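Local coordinates for PHD finger protein 14 (Danio rerio, PDB 7D86) that binds histone H3, preferentially in its unmodified form, through a zinc-finger module and represses PDGFRA expression, at residues 129-134 against 156-161; 124-129 against 142-147; 146-151 against 183-188; 163-168 against 196-201; 73-78 against 92-97. All coordinates share one frame; numbering follows the deposited sequence.

Contact 1 (129-134 against 156-161). With ZN (zinc ion), chain D.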
# COMPACT_ATOMS: atom_id res chain seq x y z
N LYS A 129 -13.75 1.65 -12.05
CA LYS A 129 -13.49 3.08 -12.02
C LYS A 129 -12.21 3.39 -12.79
O LYS A 129 -11.39 2.51 -13.05
CB LYS A 129 -13.36 3.59 -10.57
CG LYS A 129 -14.64 3.49 -9.76
CD LYS A 129 -15.64 4.54 -10.21
CE LYS A 129 -17.06 4.15 -9.84
NZ LYS A 129 -17.19 3.76 -8.41
N GLU A 130 -12.05 4.66 -13.15
CA GLU A 130 -10.82 5.12 -13.78
C GLU A 130 -9.99 5.88 -12.75
O GLU A 130 -10.50 6.79 -12.09
CB GLU A 130 -11.10 6.01 -14.99
CG GLU A 130 -9.84 6.63 -15.58
CD GLU A 130 -10.06 7.30 -16.92
OE1 GLU A 130 -11.23 7.55 -17.27
OE2 GLU A 130 -9.07 7.59 -17.61
N CYS A 131 -8.73 5.50 -12.62
CA CYS A 131 -7.84 6.17 -11.69
C CYS A 131 -7.46 7.54 -12.24
O CYS A 131 -6.96 7.65 -13.36
CB CYS A 131 -6.59 5.34 -11.45
SG CYS A 131 -5.31 6.18 -10.49
N SER A 132 -7.69 8.58 -11.45
CA SER A 132 -7.39 9.94 -11.89
C SER A 132 -5.93 10.31 -11.72
O SER A 132 -5.52 11.38 -12.17
CB SER A 132 -8.26 10.94 -11.13
OG SER A 132 -8.02 10.84 -9.73
N LEU A 133 -5.13 9.46 -11.07
CA LEU A 133 -3.74 9.77 -10.78
C LEU A 133 -2.73 8.94 -11.57
O LEU A 133 -1.53 9.07 -11.33
CB LEU A 133 -3.47 9.59 -9.29
CG LEU A 133 -4.24 10.54 -8.38
CD1 LEU A 133 -3.97 10.20 -6.93
CD2 LEU A 133 -3.83 11.97 -8.70
N CYS A 134 -3.18 8.10 -12.50
CA CYS A 134 -2.28 7.15 -13.15
C CYS A 134 -1.26 7.88 -14.03
O CYS A 134 -1.60 8.77 -14.81
CB CYS A 134 -3.08 6.16 -13.99
SG CYS A 134 -3.12 4.46 -13.33
N PHE A 156 -11.35 9.27 -7.57
CA PHE A 156 -10.93 7.88 -7.53
C PHE A 156 -9.47 7.72 -7.96
O PHE A 156 -9.00 8.40 -8.88
CB PHE A 156 -11.82 7.01 -8.42
CG PHE A 156 -13.25 7.01 -8.01
CD1 PHE A 156 -13.65 6.37 -6.84
CD2 PHE A 156 -14.20 7.66 -8.77
CE1 PHE A 156 -14.98 6.39 -6.44
CE2 PHE A 156 -15.53 7.67 -8.37
CZ PHE A 156 -15.92 7.03 -7.21
N PHE A 157 -8.78 6.79 -7.31
CA PHE A 157 -7.38 6.52 -7.63
C PHE A 157 -6.98 5.16 -7.08
O PHE A 157 -7.55 4.68 -6.10
CB PHE A 157 -6.45 7.60 -7.08
CG PHE A 157 -6.97 8.29 -5.84
CD1 PHE A 157 -7.04 7.61 -4.63
CD2 PHE A 157 -7.37 9.62 -5.89
CE1 PHE A 157 -7.53 8.25 -3.49
CE2 PHE A 157 -7.85 10.26 -4.75
CZ PHE A 157 -7.92 9.57 -3.55
N HIS A 158 -5.99 4.54 -7.72
CA HIS A 158 -5.40 3.34 -7.16
C HIS A 158 -4.73 3.68 -5.84
O HIS A 158 -4.26 4.80 -5.63
CB HIS A 158 -4.34 2.76 -8.10
CG HIS A 158 -4.88 2.28 -9.41
ND1 HIS A 158 -4.55 2.87 -10.61
CD2 HIS A 158 -5.74 1.28 -9.70
CE1 HIS A 158 -5.17 2.24 -11.59
NE2 HIS A 158 -5.90 1.27 -11.07
N VAL A 159 -4.66 2.69 -4.95
CA VAL A 159 -4.04 2.91 -3.64
C VAL A 159 -2.59 3.32 -3.80
O VAL A 159 -2.11 4.23 -3.11
CB VAL A 159 -4.17 1.65 -2.76
CG1 VAL A 159 -3.44 1.87 -1.44
CG2 VAL A 159 -5.64 1.32 -2.53
N THR A 160 -1.86 2.66 -4.70
CA THR A 160 -0.44 2.97 -4.86
C THR A 160 -0.21 4.28 -5.60
O THR A 160 0.80 4.95 -5.38
CB THR A 160 0.28 1.82 -5.57
OG1 THR A 160 -0.47 1.44 -6.74
CG2 THR A 160 0.40 0.62 -4.64
N CYS A 161 -1.14 4.65 -6.49
CA CYS A 161 -1.06 5.96 -7.12
C CYS A 161 -1.28 7.07 -6.09
O CYS A 161 -0.57 8.07 -6.09
CB CYS A 161 -2.08 6.06 -8.26
SG CYS A 161 -1.69 5.00 -9.71
ZN ZN D . -3.56 4.66 -11.03

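Contact 2 (124-129 against 142-147)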
# COMPACT_ATOMS: atom_id res chain seq x y z
N SER A 124 -15.57 -8.28 -8.27
CA SER A 124 -16.53 -7.59 -9.13
C SER A 124 -16.21 -6.11 -9.30
O SER A 124 -16.84 -5.46 -10.14
CB SER A 124 -17.94 -7.76 -8.56
OG SER A 124 -18.08 -7.06 -7.33
N LYS A 125 -15.26 -5.57 -8.53
CA LYS A 125 -14.90 -4.16 -8.64
C LYS A 125 -13.79 -3.91 -9.65
O LYS A 125 -13.55 -2.75 -9.99
CB LYS A 125 -14.45 -3.60 -7.29
CG LYS A 125 -15.46 -3.73 -6.16
CD LYS A 125 -16.61 -2.76 -6.33
CE LYS A 125 -17.64 -2.97 -5.23
NZ LYS A 125 -18.90 -2.26 -5.53
N TYR A 126 -13.10 -4.94 -10.13
CA TYR A 126 -11.95 -4.73 -11.01
C TYR A 126 -12.37 -3.95 -12.25
O TYR A 126 -13.34 -4.30 -12.92
CB TYR A 126 -11.32 -6.06 -11.44
CG TYR A 126 -10.59 -6.86 -10.37
CD1 TYR A 126 -10.90 -6.75 -9.02
CD2 TYR A 126 -9.58 -7.75 -10.73
CE1 TYR A 126 -10.23 -7.50 -8.06
CE2 TYR A 126 -8.90 -8.50 -9.78
CZ TYR A 126 -9.23 -8.37 -8.45
OH TYR A 126 -8.55 -9.12 -7.51
N GLY A 127 -11.63 -2.88 -12.54
CA GLY A 127 -11.89 -2.08 -13.72
C GLY A 127 -13.13 -1.21 -13.67
O GLY A 127 -13.48 -0.61 -14.69
N ALA A 128 -13.81 -1.12 -12.52
CA ALA A 128 -15.06 -0.38 -12.45
C ALA A 128 -14.87 1.13 -12.56
O ALA A 128 -15.73 1.83 -13.10
CB ALA A 128 -15.80 -0.71 -11.15
N LYS A 129 -13.75 1.65 -12.05
CA LYS A 129 -13.49 3.08 -12.02
C LYS A 129 -12.21 3.39 -12.79
O LYS A 129 -11.39 2.51 -13.05
CB LYS A 129 -13.36 3.59 -10.57
CG LYS A 129 -14.64 3.49 -9.76
CD LYS A 129 -15.64 4.54 -10.21
CE LYS A 129 -17.06 4.15 -9.84
NZ LYS A 129 -17.19 3.76 -8.41
N THR A 142 -7.49 -0.33 -14.63
CA THR A 142 -7.16 -1.66 -14.13
C THR A 142 -7.34 -1.70 -12.62
O THR A 142 -7.33 -0.67 -11.94
CB THR A 142 -5.72 -2.04 -14.47
OG1 THR A 142 -4.82 -1.20 -13.74
CG2 THR A 142 -5.45 -1.91 -15.97
N GLY A 143 -7.49 -2.91 -12.10
CA GLY A 143 -7.52 -3.08 -10.67
C GLY A 143 -8.71 -2.37 -10.05
O GLY A 143 -9.75 -2.17 -10.67
N VAL A 144 -8.52 -1.97 -8.80
CA VAL A 144 -9.59 -1.42 -7.98
C VAL A 144 -9.14 -0.06 -7.47
O VAL A 144 -8.03 0.08 -6.95
CB VAL A 144 -9.94 -2.37 -6.81
CG1 VAL A 144 -10.98 -1.73 -5.89
CG2 VAL A 144 -10.48 -3.69 -7.35
N CYS A 145 -9.99 0.94 -7.65
CA CYS A 145 -9.72 2.27 -7.13
C CYS A 145 -10.37 2.45 -5.77
O CYS A 145 -11.40 1.83 -5.46
CB CYS A 145 -10.23 3.35 -8.08
SG CYS A 145 -9.28 3.56 -9.59
N ILE A 146 -9.78 3.32 -4.95
CA ILE A 146 -10.41 3.84 -3.75
C ILE A 146 -10.79 5.28 -4.04
O ILE A 146 -10.40 5.84 -5.07
CB ILE A 146 -9.50 3.76 -2.52
CG1 ILE A 146 -8.24 4.61 -2.76
CG2 ILE A 146 -9.20 2.31 -2.15
CD1 ILE A 146 -7.31 4.67 -1.58
N SER A 147 -11.51 5.91 -3.12
CA SER A 147 -11.94 7.28 -3.31
C SER A 147 -11.47 8.15 -2.16
O SER A 147 -11.08 7.67 -1.09
CB SER A 147 -13.45 7.40 -3.44
OG SER A 147 -13.83 8.76 -3.46
O HOH W 1 -10.63 0.39 -11.71

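Contact 3 (146-151 against 183-188). With ZN (zinc ion), chain B.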
# COMPACT_ATOMS: atom_id res chain seq x y z
N ILE A 146 -9.78 3.32 -4.95
CA ILE A 146 -10.41 3.84 -3.75
C ILE A 146 -10.79 5.28 -4.04
O ILE A 146 -10.40 5.84 -5.07
CB ILE A 146 -9.50 3.76 -2.52
CG1 ILE A 146 -8.24 4.61 -2.76
CG2 ILE A 146 -9.20 2.31 -2.15
CD1 ILE A 146 -7.31 4.67 -1.58
N SER A 147 -11.51 5.91 -3.12
CA SER A 147 -11.94 7.28 -3.31
C SER A 147 -11.47 8.15 -2.16
O SER A 147 -11.08 7.67 -1.09
CB SER A 147 -13.45 7.40 -3.44
OG SER A 147 -13.83 8.76 -3.46
N CYS A 148 -11.54 9.47 -2.39
CA CYS A 148 -11.23 10.43 -1.34
C CYS A 148 -12.24 10.28 -0.21
O CYS A 148 -13.42 10.04 -0.44
CB CYS A 148 -11.25 11.85 -1.90
SG CYS A 148 -11.11 13.18 -0.68
N ASP A 149 -11.76 10.46 1.02
CA ASP A 149 -12.60 10.25 2.20
C ASP A 149 -13.13 11.54 2.81
O ASP A 149 -13.77 11.49 3.86
CB ASP A 149 -11.82 9.46 3.25
CG ASP A 149 -11.72 7.98 2.90
OD1 ASP A 149 -12.75 7.40 2.50
OD2 ASP A 149 -10.61 7.42 3.00
N ALA A 150 -12.90 12.68 2.17
CA ALA A 150 -13.39 13.95 2.69
C ALA A 150 -14.82 14.16 2.22
O ALA A 150 -15.14 13.95 1.04
CB ALA A 150 -12.50 15.11 2.23
N GLY A 151 -15.69 14.57 3.15
CA GLY A 151 -17.10 14.77 2.87
C GLY A 151 -17.72 13.70 1.99
O GLY A 151 -17.66 12.51 2.31
N ALA A 183 -7.87 8.13 2.95
CA ALA A 183 -7.17 8.82 1.88
C ALA A 183 -7.96 10.04 1.44
O ALA A 183 -9.19 10.02 1.39
CB ALA A 183 -6.96 7.90 0.68
N TYR A 184 -7.23 11.10 1.08
CA TYR A 184 -7.80 12.35 0.60
C TYR A 184 -7.22 12.67 -0.77
O TYR A 184 -6.03 12.47 -1.02
CB TYR A 184 -7.49 13.52 1.53
CG TYR A 184 -8.14 13.48 2.90
CD1 TYR A 184 -9.44 13.03 3.07
CD2 TYR A 184 -7.44 13.92 4.01
CE1 TYR A 184 -10.02 13.01 4.33
CE2 TYR A 184 -8.01 13.91 5.26
CZ TYR A 184 -9.30 13.45 5.42
OH TYR A 184 -9.83 13.43 6.68
N CYS A 185 -8.06 13.20 -1.66
CA CYS A 185 -7.52 13.67 -2.92
C CYS A 185 -6.61 14.87 -2.67
O CYS A 185 -6.53 15.40 -1.56
CB CYS A 185 -8.64 14.04 -3.89
SG CYS A 185 -9.56 15.51 -3.37
N LYS A 186 -5.92 15.33 -3.72
CA LYS A 186 -5.00 16.45 -3.57
C LYS A 186 -5.72 17.71 -3.08
O LYS A 186 -5.14 18.51 -2.34
CB LYS A 186 -4.29 16.75 -4.88
CG LYS A 186 -3.37 15.64 -5.38
CD LYS A 186 -2.69 16.07 -6.67
CE LYS A 186 -1.95 14.91 -7.31
NZ LYS A 186 -1.31 15.30 -8.60
N GLN A 187 -6.97 17.91 -3.50
CA GLN A 187 -7.66 19.12 -3.08
C GLN A 187 -7.97 19.12 -1.59
O GLN A 187 -8.02 20.18 -0.97
CB GLN A 187 -8.94 19.30 -3.89
CG GLN A 187 -9.58 20.67 -3.71
CD GLN A 187 -10.86 20.82 -4.51
OE1 GLN A 187 -11.39 19.84 -5.04
NE2 GLN A 187 -11.37 22.04 -4.58
N HIS A 188 -8.13 17.94 -0.99
CA HIS A 188 -8.59 17.84 0.39
C HIS A 188 -7.53 17.35 1.36
O HIS A 188 -7.82 17.21 2.55
CB HIS A 188 -9.81 16.92 0.44
CG HIS A 188 -10.99 17.46 -0.31
ND1 HIS A 188 -11.73 16.71 -1.20
CD2 HIS A 188 -11.56 18.69 -0.31
CE1 HIS A 188 -12.70 17.45 -1.71
NE2 HIS A 188 -12.62 18.66 -1.18
ZN ZN B . -11.47 14.91 -2.18

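Contact 4 (163-168 against 196-201)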
# COMPACT_ATOMS: atom_id res chain seq x y z
N GLN A 163 -0.66 6.63 -2.93
CA GLN A 163 0.51 6.57 -2.05
C GLN A 163 1.64 7.43 -2.60
O GLN A 163 2.31 8.15 -1.85
CB GLN A 163 0.97 5.12 -1.88
CG GLN A 163 2.08 4.95 -0.85
CD GLN A 163 2.68 3.55 -0.83
OE1 GLN A 163 2.84 2.91 -1.87
NE2 GLN A 163 3.01 3.07 0.36
N ARG A 164 1.84 7.37 -3.92
CA ARG A 164 2.91 8.12 -4.56
C ARG A 164 2.71 9.62 -4.39
O ARG A 164 3.68 10.37 -4.26
CB ARG A 164 2.98 7.74 -6.04
CG ARG A 164 4.00 8.49 -6.86
CD ARG A 164 3.81 8.23 -8.35
NE ARG A 164 2.69 9.01 -8.88
CZ ARG A 164 1.58 8.49 -9.40
NH1 ARG A 164 1.45 7.17 -9.50
NH2 ARG A 164 0.62 9.29 -9.85
N GLU A 165 1.47 10.06 -4.41
CA GLU A 165 1.16 11.48 -4.26
C GLU A 165 1.05 11.93 -2.81
O GLU A 165 0.71 13.10 -2.55
CB GLU A 165 -0.14 11.80 -5.01
CG GLU A 165 -0.02 11.69 -6.53
CD GLU A 165 0.91 12.74 -7.12
OE1 GLU A 165 1.11 13.80 -6.48
OE2 GLU A 165 1.45 12.51 -8.22
N GLY A 166 1.34 11.04 -1.86
CA GLY A 166 1.33 11.41 -0.45
C GLY A 166 -0.06 11.51 0.15
O GLY A 166 -0.27 12.27 1.09
N LEU A 167 -1.02 10.75 -0.38
CA LEU A 167 -2.43 10.94 -0.04
C LEU A 167 -2.97 9.92 0.95
O LEU A 167 -4.11 10.07 1.41
CB LEU A 167 -3.27 10.90 -1.32
CG LEU A 167 -2.86 11.91 -2.39
CD1 LEU A 167 -3.75 11.78 -3.61
CD2 LEU A 167 -2.93 13.33 -1.83
N LEU A 168 -2.21 8.88 1.29
CA LEU A 168 -2.68 7.84 2.20
C LEU A 168 -2.29 8.19 3.63
O LEU A 168 -1.14 8.56 3.89
CB LEU A 168 -2.10 6.47 1.83
CG LEU A 168 -2.31 5.97 0.41
CD1 LEU A 168 -1.71 4.57 0.25
CD2 LEU A 168 -3.80 5.96 0.06
N TRP A 196 5.83 15.42 3.26
CA TRP A 196 6.85 14.47 3.71
C TRP A 196 6.57 13.06 3.20
O TRP A 196 7.51 12.28 3.01
CB TRP A 196 7.00 14.49 5.24
CG TRP A 196 5.83 13.98 6.04
CD1 TRP A 196 4.87 14.72 6.66
CD2 TRP A 196 5.52 12.60 6.32
NE1 TRP A 196 3.99 13.89 7.32
CE2 TRP A 196 4.36 12.59 7.12
CE3 TRP A 196 6.12 11.39 5.98
CZ2 TRP A 196 3.78 11.41 7.57
CZ3 TRP A 196 5.55 10.22 6.43
CH2 TRP A 196 4.39 10.23 7.21
N LYS A 197 5.31 12.72 2.93
CA LYS A 197 5.03 11.41 2.35
C LYS A 197 5.51 11.32 0.90
O LYS A 197 6.09 10.31 0.49
CB LYS A 197 3.54 11.07 2.43
CG LYS A 197 3.06 10.82 3.84
CD LYS A 197 1.53 10.85 3.90
CE LYS A 197 1.05 10.57 5.31
NZ LYS A 197 -0.41 10.80 5.45
N ARG A 198 5.26 12.37 0.10
CA ARG A 198 5.77 12.36 -1.26
C ARG A 198 7.30 12.28 -1.26
O ARG A 198 7.89 11.58 -2.09
CB ARG A 198 5.31 13.61 -2.01
CG ARG A 198 3.84 13.63 -2.35
CD ARG A 198 3.45 14.92 -3.05
NE ARG A 198 3.96 14.99 -4.42
CZ ARG A 198 3.92 16.08 -5.18
NH1 ARG A 198 3.42 17.20 -4.70
NH2 ARG A 198 4.40 16.04 -6.41
N LYS A 199 7.93 13.00 -0.33
CA LYS A 199 9.39 12.97 -0.24
C LYS A 199 9.89 11.57 0.11
O LYS A 199 10.84 11.06 -0.50
CB LYS A 199 9.86 14.00 0.79
CG LYS A 199 11.37 13.99 1.02
CD LYS A 199 11.79 15.04 2.03
CE LYS A 199 13.29 15.00 2.29
NZ LYS A 199 14.09 15.33 1.07
N ASN A 200 9.26 10.92 1.09
CA ASN A 200 9.71 9.59 1.49
C ASN A 200 9.42 8.55 0.42
O ASN A 200 10.20 7.62 0.23
CB ASN A 200 9.07 9.18 2.82
CG ASN A 200 9.74 9.84 4.00
OD1 ASN A 200 10.63 10.67 3.84
ND2 ASN A 200 9.32 9.47 5.20
N TYR A 201 8.30 8.69 -0.30
CA TYR A 201 8.05 7.80 -1.43
C TYR A 201 9.17 7.90 -2.46
O TYR A 201 9.67 6.88 -2.94
CB TYR A 201 6.70 8.12 -2.06
CG TYR A 201 6.32 7.13 -3.15
CD1 TYR A 201 5.60 5.98 -2.84
CD2 TYR A 201 6.68 7.35 -4.47
CE1 TYR A 201 5.25 5.07 -3.83
CE2 TYR A 201 6.34 6.45 -5.46
CZ TYR A 201 5.63 5.31 -5.14
OH TYR A 201 5.28 4.42 -6.12
O HOH W 2 -1.43 12.74 3.43

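Contact 5 (73-78 against 92-97). With ZN (zinc ion), chain C.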
# COMPACT_ATOMS: atom_id res chain seq x y z
N PRO A 73 5.97 -10.09 -8.71
CA PRO A 73 4.54 -10.19 -9.01
C PRO A 73 3.97 -8.87 -9.49
O PRO A 73 4.59 -7.81 -9.39
CB PRO A 73 3.96 -10.59 -7.65
CG PRO A 73 4.83 -9.87 -6.67
CD PRO A 73 6.22 -9.86 -7.28
N SER A 74 2.77 -8.96 -10.04
CA SER A 74 1.90 -7.81 -10.25
C SER A 74 0.79 -7.86 -9.22
O SER A 74 0.41 -8.93 -8.74
CB SER A 74 1.31 -7.80 -11.66
OG SER A 74 2.32 -7.60 -12.63
N CYS A 75 0.26 -6.69 -8.87
CA CYS A 75 -0.84 -6.62 -7.92
C CYS A 75 -2.17 -6.86 -8.64
O CYS A 75 -2.38 -6.36 -9.75
CB CYS A 75 -0.86 -5.26 -7.22
SG CYS A 75 -2.12 -5.12 -5.92
N GLU A 76 -3.06 -7.62 -8.01
CA GLU A 76 -4.39 -7.80 -8.56
C GLU A 76 -5.21 -6.52 -8.54
O GLU A 76 -6.23 -6.44 -9.22
CB GLU A 76 -5.14 -8.89 -7.79
CG GLU A 76 -4.51 -10.28 -7.93
CD GLU A 76 -4.46 -10.74 -9.38
OE1 GLU A 76 -5.52 -10.71 -10.05
OE2 GLU A 76 -3.37 -11.13 -9.84
N LEU A 77 -4.78 -5.52 -7.77
CA LEU A 77 -5.63 -4.38 -7.47
C LEU A 77 -5.10 -3.06 -7.99
O LEU A 77 -5.78 -2.03 -7.84
CB LEU A 77 -5.84 -4.25 -5.95
CG LEU A 77 -6.35 -5.48 -5.19
CD1 LEU A 77 -6.32 -5.18 -3.69
CD2 LEU A 77 -7.76 -5.87 -5.63
N CYS A 78 -3.92 -3.03 -8.60
CA CYS A 78 -3.31 -1.79 -9.06
C CYS A 78 -2.21 -2.12 -10.06
O CYS A 78 -1.76 -3.28 -10.12
CB CYS A 78 -2.73 -0.99 -7.87
SG CYS A 78 -1.09 -1.57 -7.40
N ARG A 92 -2.54 -15.56 -6.01
CA ARG A 92 -2.11 -14.34 -6.68
C ARG A 92 -1.50 -13.41 -5.64
O ARG A 92 -1.29 -13.78 -4.49
CB ARG A 92 -3.28 -13.72 -7.44
CG ARG A 92 -3.77 -14.64 -8.56
CD ARG A 92 -4.89 -14.02 -9.38
NE ARG A 92 -5.36 -14.93 -10.42
CZ ARG A 92 -6.25 -15.89 -10.20
NH1 ARG A 92 -6.63 -16.69 -11.20
NH2 ARG A 92 -6.74 -16.07 -8.99
N TRP A 93 -1.19 -12.18 -6.05
CA TRP A 93 -0.42 -11.26 -5.23
C TRP A 93 -1.11 -9.90 -5.18
O TRP A 93 -1.70 -9.45 -6.16
CB TRP A 93 1.01 -11.12 -5.77
CG TRP A 93 1.74 -12.42 -5.71
CD1 TRP A 93 1.75 -13.41 -6.66
CD2 TRP A 93 2.57 -12.89 -4.64
NE1 TRP A 93 2.54 -14.46 -6.24
CE2 TRP A 93 3.05 -14.16 -5.00
CE3 TRP A 93 2.95 -12.34 -3.42
CZ2 TRP A 93 3.90 -14.90 -4.18
CZ3 TRP A 93 3.78 -13.06 -2.60
CH2 TRP A 93 4.26 -14.33 -2.98
N VAL A 94 -1.03 -9.27 -4.01
CA VAL A 94 -1.50 -7.90 -3.83
C VAL A 94 -0.50 -7.14 -2.97
O VAL A 94 0.18 -7.72 -2.12
CB VAL A 94 -2.91 -7.85 -3.19
CG1 VAL A 94 -3.95 -8.42 -4.14
CG2 VAL A 94 -2.93 -8.60 -1.87
N HIS A 95 -0.42 -5.82 -3.18
CA HIS A 95 0.34 -4.98 -2.26
C HIS A 95 -0.25 -5.06 -0.86
O HIS A 95 -1.47 -5.11 -0.67
CB HIS A 95 0.33 -3.51 -2.70
CG HIS A 95 1.10 -3.24 -3.95
ND1 HIS A 95 0.49 -2.93 -5.14
CD2 HIS A 95 2.43 -3.25 -4.20
CE1 HIS A 95 1.41 -2.76 -6.07
NE2 HIS A 95 2.60 -2.95 -5.53
N VAL A 96 0.63 -5.06 0.15
CA VAL A 96 0.17 -4.84 1.51
C VAL A 96 -0.63 -3.54 1.59
O VAL A 96 -1.70 -3.49 2.21
CB VAL A 96 1.36 -4.84 2.49
CG1 VAL A 96 0.93 -4.29 3.84
CG2 VAL A 96 1.95 -6.24 2.62
N VAL A 97 -0.14 -2.48 0.95
CA VAL A 97 -0.83 -1.20 1.07
C VAL A 97 -2.20 -1.25 0.39
O VAL A 97 -3.18 -0.71 0.90
CB VAL A 97 0.06 -0.06 0.52
CG1 VAL A 97 0.13 -0.07 -0.99
CG2 VAL A 97 -0.45 1.28 1.02
ZN ZN C . -1.47 -2.85 -5.57
O HOH W 3 -0.99 -11.05 -8.89

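Contact 1 (129-134 against 156-161)
Cys131, Cys134, His158 and Cys161 close completely round one zinc ion, and this is the tightly packed part of the contact. His158 binds through ND1 at 2.1 Å, with Cys134 SG at the edge of its ring. Cys131 SG, held anti to the backbone N (chi1 172°), also accepts the N-H of His158 at 3.3 Å in a nearly straight bond and that of Leu133. Phe156 O is gripped twice from opposite faces of its carbonyl plane, by Ser132 N (2.9 Å) and Ser132 OG (2.8 Å). Leu133 CD1 lies against Phe157 CB at 3.6 Å. Toward solvent the contact thins to Lys129, whose bent chain lays CD over one face of the Phe156 ring, NZ following off-centre as a cation-pi contact. Were Phe156 an alanine, the Lys129 chain would probably lose its platform and be free to swing. Strand 156-158 pairs with strand 145-147, and helix 159-164 follows at once, Val159 packing on helix 96-101.

Contact 2 (124-129 against 142-147)
Lys125 CB rests 4.0 Å from Val144 CG2, while the rest of its chain bends at chi2 and leads off from the contact. Next, Tyr126 sends the CD1 side of its ring obliquely onto the same methyl, CD1 to CG2 3.5 Å; the methyl is thus shared by two neighbours. Tyr126 CA also gives a C-H...O contact to Gly143 O at 3.4 Å. Gly127 N makes the direct polar link, a short bond of 2.7 Å to Gly143 O, nearly straight and in the carbonyl plane. These residues form a type II beta turn from Lys125 to Ala128, closed by Ala128 N to Lys125 O, with Gly127 at positive phi; the turn packs beside the chain entering strand 145-147 of the PHD-type 2 finger. At Lys129, CB meets Cys145 CB at 4.0 Å, and one water lies within hydrogen-bonding distance of both Lys129 O (2.6 Å) and Gly143 O (2.9 Å). Cys145 also touches the zinc ligand Cys131, and Thr142 O receives the N-H of NE2 from another ligand, His158.

Contact 3 (146-151 against 183-188)
Ala150 CB is a small bump in the notch formed by the His188 side chain (CB 3.7 Å) and the Tyr184 ring edge (CD1 3.8 Å). The Tyr184 ring turns its edge to the bend of the opposite backbone, where Asp149 C lies in its plane and Ala150 N is 3.6 Å from CD1. Deeper in, Ile146 CD1 fills the space beside the Ala183 methyl, which is flanked by Leu168 as well. Asp149 curls back on Ala183: its N-H meets Ala183 O at 2.6 Å, nearly along the C=O axis, while OD2 takes the Ala183 N-H at 2.8 Å on its anti side. Cys148 SG, anti to its own N (chi1 172°), reaches across to the Cys185 N-H (3.2 Å) and also accepts that of Ala150. Metal-bound sulfurs that accept backbone N-H groups fit zinc-finger sites in general; here Cys148, Cys185 and His188, through ND1, join Cys153 round the second zinc ion of the PHD-type 2 finger.

Contact 4 (163-168 against 196-201)
Tyr201 lies flat against the end of helix 159-164, with Arg164 CA over the centre of its ring, 3.6 Å from the centroid, and Arg164 CG 3.4 Å from CE2. Gln163 OE1 lies in the ring plane, near CE1. With a serine in place of Tyr201, the ring cover over Arg164 would probably be lost and a gap opened between the two helices. One turn earlier, Lys197 reaches across extended: CB touches Gly166 CA at 3.6 Å, CG lies over one face of Trp196, CD runs past Gly166 O, and CE nears Leu168 O, to which NZ donates at 2.8 Å from above the carbonyl plane. A water bridges NZ and Gly166 O. Arg198 CG packs on the Glu165 carbonyl, and Glu165 OE1 lies over one guanidinium face, a long salt bridge by charge alone with no N-H aimed at it; Arg194 is its stronger partner. At Gly166 a CB would strike Arg198 CG; its positive phi ends the helix in a Schellman motif, where helix 191-204 docks.

Contact 5 (73-78 against 92-97)
Cys75, Cys78 and His95 hold one zinc ion between the two segments, His95 through ND1 at 2.0 Å and the cysteines through SG; Cys98 supplies the fourth ligand. Cys75 SG does double duty, accepting the N-H of His95 at 3.3 Å and that of Leu77 from its own loop. That sulfur stands anti to the backbone N (chi1 -175°), which carries it to Val94 CA and the His95 N-H, at the end of strand 93-95. Cys78 SG comes to the edge of the His95 ring, whose far nitrogen, NE2, is hydrogen-bonded to Asp82 O. One residue on from Cys75, Glu76 N donates to Trp93 O at 2.9 Å. A water accepts from Trp93 N at 3.1 Å and lies within hydrogen-bonding distance of Ser74 O and Glu76 OE2. This is the C2HC pre-PHD finger: a CxxC loop faces the second strand of a two-stranded antiparallel hairpin, and His95 sits at the N-cap of helix 96-101. Farther out, the Glu76 carboxylate crosses the aliphatic part of Arg92 at a slant, OE2 3.3 Å from CD, with the opposite charges near each other but beyond a salt bridge. Pro73 CB sits over one face of the Trp93 five-membered ring, 3.5 Å from CG. On the inner side, Val94 CG1 fits against Leu77 CG at 3.9 Å and also meets Glu76 CB.

In the fold
From the N terminus, contact 5 comes first, closing the pre-PHD finger loop before any other contact opens. Contact 2 closes the short loop leading into strand 145-147; contact 1, which crosses it and shares Lys129, closes a longer one through the hairpin of strands 145-147 and 156-158. Contact 3 starts on the strand where contact 2 ends, closes a wider loop up to the chain before helix 191-204, and crosses contact 1 and then contact 4, whose loop joins helix 159-164 to helix 191-204. The pre-PHD and PHD-type 2 fingers are tied where Val144 N bonds Leu77 O, and where Thr160 packs on Cys78 and His95. Leu168 of contact 4 meets Val97 of contact 5.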